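Local coordinates for RNA-binding protein RMD9, mitochondrial (Saccharomyces cerevisiae S288C, PDB 7A9X), which binds a dodecameric motif in the 3'-untranslated regions of yeast mitochondrial mRNAs and takes part in their processing or stability, at residues N364-F367 against F368-F372; P402-N405 against V406-T409. One frame throughout, in Å; residues are numbered along the deposited sequence.

In the fold
Interactions 1 and 2 each lie within a single helix, 357-374 and 401-410, assigned to the sixth and seventh pentatricopeptide repeats; their centres are about 10 Å apart. Both are largely buried, and both have one side turned to U10 of chain B. Their aromatic sides meet directly: F368 CZ comes within 3.5 Å of F403 CE1, the two rings packing edge to face, and the methyl of M407 also reaches F368. The chemistry differs most at the RNA. Interaction 1 offers N365 to the sugar-phosphate backbone by packing, whereas interaction 2 hydrogen-bonds the base through N405. Inside, 364-372 pairs two phenylalanines, and in 402-409 a methionine methyl packs against two rings.

Interaction 1 (N364-F367 against F368-F372); sequences NNTF and FTIFF. With nucleotides of chain B.
Helix 357-374, in the sixth pentatricopeptide repeat, brings the consecutive phenylalanines F367 and F368 together in an edge-to-face pair. The edge of F367 is directed at the face of F368, CD2 standing 3.9 Å above the F368 ring plane and over its centre; the ring planes are inclined at 57°. Different first torsions make this possible for neighbours: CG of F367 is anti to its backbone N (chi1 171°), while that of F368 is anti to its carbonyl carbon (chi1 -76°). The CD2 side of F368 also packs on N364 CB, 4.1 Å away. In this stack of repeat helices the pair lies between neighbours, with W344 stacked on F367 and F403 of the next repeat meeting F368. A leucine in place of F368 would probably deprive the F367 edge of its flat aromatic seat and open a gap toward F403. On the RNA side, N365 and T369 lie alongside each other. N365 O is gripped from opposite faces of its carbonyl plane by T369 OG1 at 2.6 Å and T369 N at 3.1 Å, which should hold the threonine hydroxyl in place; R410 NE also hydrogen-bonds it. The amide of N365 packs against the RNA backbone, its CG 3.6 Å from C5' of U10 of chain B. T366 CG2 and I370 CD1, 4.0 Å apart, run side by side toward helix 320-334.

Interaction 2 (P402-N405 against V406-T409); sequences PFFN and VMLT. With nucleotides of chain B.
M407 extends its CG anti to the backbone N (chi1 -172°) and then bends at chi3 (-54°), which brings its CE methyl to the rings of F403 and F404. That methyl lies 3.6 Å from F403 CE2 and 3.9 Å from F404 CD1, approaching both rings obliquely. SD makes a Met-aromatic contact with F404, 5.1 Å from the ring centroid and well off its normal. F403 CD2 in turn sits over the centre of one face of F404, and Y393 stacks on F403, joining this side of helix 401-410 to helix 379-396. On another side of the helix, in the seventh pentatricopeptide repeat, P402, N405, V406 and T409 face the RNA. N405 ND2 donates to O2 of U10 of chain B at 3.1 Å, with an N-H...O angle of 156°. The amide is held from both ends: ND2 also bonds E401 OE1, and OD1 is taken by Y427 OH, which should limit its rotation and present the N-H to the base. One turn on, T409 OG1 and T409 N bond N405 O from opposite faces of its plane, OG1 at 2.7 Å and above that plane. V406 CG2 packs 3.3 Å from O4' of U10 of chain B, and T409 CG2 lies 3.4 Å from OP1 of U11 of chain B. An amide contact to O2, an atom uracil and cytosine share, implies that this bond alone would not tell the two pyrimidines apart.

Interaction 1 (N364-F367 against F368-F372)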
# COMPACT_ATOMS: atom_id res chain seq x y z
N ASN A 364 0.52 0.68 -12.69
CA ASN A 364 0.95 -0.31 -13.67
C ASN A 364 0.77 -1.73 -13.15
O ASN A 364 0.55 -2.66 -13.95
CB ASN A 364 2.41 -0.06 -14.06
CG ASN A 364 2.59 1.25 -14.80
OD1 ASN A 364 1.71 1.68 -15.55
ND2 ASN A 364 3.73 1.90 -14.59
N ASN A 365 0.84 -1.93 -11.84
CA ASN A 365 0.57 -3.24 -11.26
C ASN A 365 -0.85 -3.69 -11.58
O ASN A 365 -1.07 -4.81 -12.05
CB ASN A 365 0.80 -3.21 -9.75
CG ASN A 365 0.57 -4.56 -9.10
OD1 ASN A 365 0.86 -5.61 -9.68
ND2 ASN A 365 0.03 -4.55 -7.89
N THR A 366 -1.83 -2.82 -11.33
CA THR A 366 -3.22 -3.14 -11.64
C THR A 366 -3.41 -3.36 -13.14
O THR A 366 -4.11 -4.29 -13.55
CB THR A 366 -4.13 -2.03 -11.14
OG1 THR A 366 -3.93 -1.84 -9.74
CG2 THR A 366 -5.60 -2.38 -11.39
N PHE A 367 -2.78 -2.52 -13.97
CA PHE A 367 -3.01 -2.56 -15.41
C PHE A 367 -2.42 -3.83 -16.03
O PHE A 367 -3.09 -4.52 -16.81
CB PHE A 367 -2.41 -1.32 -16.06
CG PHE A 367 -2.41 -1.36 -17.56
CD1 PHE A 367 -3.60 -1.34 -18.27
CD2 PHE A 367 -1.21 -1.42 -18.26
CE1 PHE A 367 -3.60 -1.38 -19.66
CE2 PHE A 367 -1.21 -1.46 -19.64
CZ PHE A 367 -2.40 -1.45 -20.34
N PHE A 368 -1.17 -4.15 -15.70
CA PHE A 368 -0.54 -5.31 -16.31
C PHE A 368 -1.06 -6.62 -15.74
O PHE A 368 -0.99 -7.65 -16.42
CB PHE A 368 0.98 -5.23 -16.16
CG PHE A 368 1.63 -4.26 -17.10
CD1 PHE A 368 1.47 -4.39 -18.47
CD2 PHE A 368 2.39 -3.20 -16.62
CE1 PHE A 368 2.06 -3.50 -19.34
CE2 PHE A 368 2.98 -2.30 -17.49
CZ PHE A 368 2.82 -2.45 -18.85
N THR A 369 -1.59 -6.61 -14.52
CA THR A 369 -2.30 -7.78 -14.01
C THR A 369 -3.53 -8.06 -14.85
O THR A 369 -3.79 -9.21 -15.23
CB THR A 369 -2.67 -7.57 -12.54
OG1 THR A 369 -1.48 -7.37 -11.77
CG2 THR A 369 -3.42 -8.78 -12.00
N ILE A 370 -4.29 -7.02 -15.18
CA ILE A 370 -5.43 -7.17 -16.07
C ILE A 370 -4.97 -7.52 -17.48
O ILE A 370 -5.60 -8.34 -18.17
CB ILE A 370 -6.28 -5.88 -16.06
CG1 ILE A 370 -6.82 -5.63 -14.64
CG2 ILE A 370 -7.42 -5.97 -17.06
CD1 ILE A 370 -7.44 -4.26 -14.46
N PHE A 371 -3.85 -6.94 -17.93
CA PHE A 371 -3.35 -7.23 -19.28
C PHE A 371 -3.09 -8.72 -19.46
O PHE A 371 -3.63 -9.35 -20.38
CB PHE A 371 -2.08 -6.42 -19.56
CG PHE A 371 -1.48 -6.71 -20.91
CD1 PHE A 371 -0.56 -7.73 -21.09
CD2 PHE A 371 -1.84 -5.95 -22.02
CE1 PHE A 371 -0.01 -7.99 -22.34
CE2 PHE A 371 -1.30 -6.21 -23.27
CZ PHE A 371 -0.39 -7.23 -23.43
N PHE A 372 -2.25 -9.29 -18.60
CA PHE A 372 -1.85 -10.68 -18.78
C PHE A 372 -2.94 -11.67 -18.39
O PHE A 372 -2.81 -12.86 -18.70
CB PHE A 372 -0.55 -10.95 -18.02
CG PHE A 372 0.65 -10.29 -18.65
CD1 PHE A 372 1.33 -10.91 -19.69
CD2 PHE A 372 1.08 -9.05 -18.21
CE1 PHE A 372 2.42 -10.30 -20.27
CE2 PHE A 372 2.18 -8.44 -18.79
CZ PHE A 372 2.85 -9.07 -19.82
P U B 10 3.39 -4.68 -4.82
OP1 U B 10 2.49 -5.86 -4.79
OP2 U B 10 4.32 -4.45 -3.68
O5' U B 10 4.25 -4.76 -6.16
C5' U B 10 3.68 -5.21 -7.38
C4' U B 10 4.73 -5.34 -8.45
O4' U B 10 5.40 -4.07 -8.62
C3' U B 10 5.85 -6.33 -8.15
O3' U B 10 5.51 -7.66 -8.53
C2' U B 10 7.04 -5.77 -8.92
O2' U B 10 7.02 -6.21 -10.27
C1' U B 10 6.77 -4.27 -8.89
N1 U B 10 7.56 -3.56 -7.85
C2 U B 10 8.72 -2.94 -8.24
O2 U B 10 9.12 -2.95 -9.39
N3 U B 10 9.40 -2.29 -7.24
C4 U B 10 9.04 -2.21 -5.91
O4 U B 10 9.76 -1.59 -5.13
C5 U B 10 7.82 -2.88 -5.58
C6 U B 10 7.14 -3.52 -6.54

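Interaction 2 (P402-N405 against V406-T409)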
# COMPACT_ATOMS: atom_id res chain seq x y z
N PRO A 402 9.94 0.09 -12.39
CA PRO A 402 8.76 -0.72 -12.04
C PRO A 402 7.83 -0.99 -13.21
O PRO A 402 7.16 -2.03 -13.23
CB PRO A 402 8.08 0.11 -10.95
CG PRO A 402 9.19 0.84 -10.31
CD PRO A 402 10.11 1.21 -11.44
N PHE A 403 7.78 -0.08 -14.20
CA PHE A 403 6.97 -0.32 -15.39
C PHE A 403 7.34 -1.64 -16.05
O PHE A 403 6.46 -2.46 -16.35
CB PHE A 403 7.13 0.85 -16.37
CG PHE A 403 6.43 0.64 -17.68
CD1 PHE A 403 5.06 0.86 -17.80
CD2 PHE A 403 7.13 0.25 -18.81
CE1 PHE A 403 4.41 0.67 -19.00
CE2 PHE A 403 6.49 0.06 -20.02
CZ PHE A 403 5.13 0.27 -20.12
N PHE A 404 8.63 -1.86 -16.29
CA PHE A 404 9.07 -3.11 -16.89
C PHE A 404 9.15 -4.25 -15.88
O PHE A 404 9.01 -5.42 -16.27
CB PHE A 404 10.43 -2.93 -17.57
CG PHE A 404 10.34 -2.36 -18.96
CD1 PHE A 404 9.67 -3.06 -19.96
CD2 PHE A 404 10.92 -1.14 -19.28
CE1 PHE A 404 9.59 -2.55 -21.25
CE2 PHE A 404 10.84 -0.63 -20.56
CZ PHE A 404 10.17 -1.33 -21.55
N ASN A 405 9.34 -3.95 -14.59
CA ASN A 405 9.36 -5.00 -13.58
C ASN A 405 8.00 -5.67 -13.46
O ASN A 405 7.92 -6.91 -13.42
CB ASN A 405 9.79 -4.42 -12.22
CG ASN A 405 11.24 -3.95 -12.22
OD1 ASN A 405 12.04 -4.36 -13.07
ND2 ASN A 405 11.58 -3.10 -11.26
N VAL A 406 6.92 -4.89 -13.39
CA VAL A 406 5.58 -5.45 -13.34
C VAL A 406 5.29 -6.25 -14.61
O VAL A 406 4.76 -7.37 -14.55
CB VAL A 406 4.53 -4.34 -13.12
CG1 VAL A 406 3.13 -4.93 -13.18
CG2 VAL A 406 4.77 -3.64 -11.80
N MET A 407 5.62 -5.68 -15.77
CA MET A 407 5.39 -6.36 -17.03
C MET A 407 6.10 -7.71 -17.06
O MET A 407 5.49 -8.73 -17.42
CB MET A 407 5.87 -5.48 -18.19
CG MET A 407 5.51 -6.00 -19.57
SD MET A 407 6.33 -5.08 -20.89
CE MET A 407 5.84 -3.40 -20.50
N LEU A 408 7.37 -7.74 -16.68
CA LEU A 408 8.14 -8.99 -16.71
C LEU A 408 7.59 -10.00 -15.70
O LEU A 408 7.51 -11.20 -16.01
CB LEU A 408 9.61 -8.70 -16.43
CG LEU A 408 10.54 -9.92 -16.41
CD1 LEU A 408 10.48 -10.66 -17.73
CD2 LEU A 408 11.96 -9.49 -16.09
N THR A 409 7.23 -9.54 -14.50
CA THR A 409 6.69 -10.45 -13.49
C THR A 409 5.44 -11.15 -13.99
O THR A 409 5.35 -12.39 -13.98
CB THR A 409 6.38 -9.68 -12.21
OG1 THR A 409 7.55 -9.00 -11.75
CG2 THR A 409 5.89 -10.63 -11.13
P U B 10 3.39 -4.68 -4.82
OP1 U B 10 2.49 -5.86 -4.79
OP2 U B 10 4.32 -4.45 -3.68
O5' U B 10 4.25 -4.76 -6.16
C5' U B 10 3.68 -5.21 -7.38
C4' U B 10 4.73 -5.34 -8.45
O4' U B 10 5.40 -4.07 -8.62
C3' U B 10 5.85 -6.33 -8.15
O3' U B 10 5.51 -7.66 -8.53
C2' U B 10 7.04 -5.77 -8.92
O2' U B 10 7.02 -6.21 -10.27
C1' U B 10 6.77 -4.27 -8.89
N1 U B 10 7.56 -3.56 -7.85
C2 U B 10 8.72 -2.94 -8.24
O2 U B 10 9.12 -2.95 -9.39
N3 U B 10 9.40 -2.29 -7.24
C4 U B 10 9.04 -2.21 -5.91
O4 U B 10 9.76 -1.59 -5.13
C5 U B 10 7.82 -2.88 -5.58
C6 U B 10 7.14 -3.52 -6.54
P U B 11 5.37 -8.81 -7.42
OP1 U B 11 4.70 -9.98 -8.05
OP2 U B 11 4.78 -8.21 -6.20
O5' U B 11 6.88 -9.22 -7.10
C5' U B 11 7.69 -9.87 -8.07
C4' U B 11 9.11 -10.00 -7.59
O4' U B 11 9.73 -8.69 -7.52
C3' U B 11 9.30 -10.58 -6.20
O3' U B 11 9.20 -11.99 -6.16
C2' U B 11 10.67 -10.04 -5.81
O2' U B 11 11.70 -10.79 -6.44
C1' U B 11 10.64 -8.65 -6.44
N1 U B 11 10.18 -7.62 -5.48
C2 U B 11 11.07 -7.20 -4.51
O2 U B 11 12.20 -7.63 -4.40
N3 U B 11 10.57 -6.24 -3.66
C4 U B 11 9.31 -5.68 -3.68
O4 U B 11 9.00 -4.83 -2.85
C5 U B 11 8.45 -6.18 -4.72
C6 U B 11 8.91 -7.11 -5.56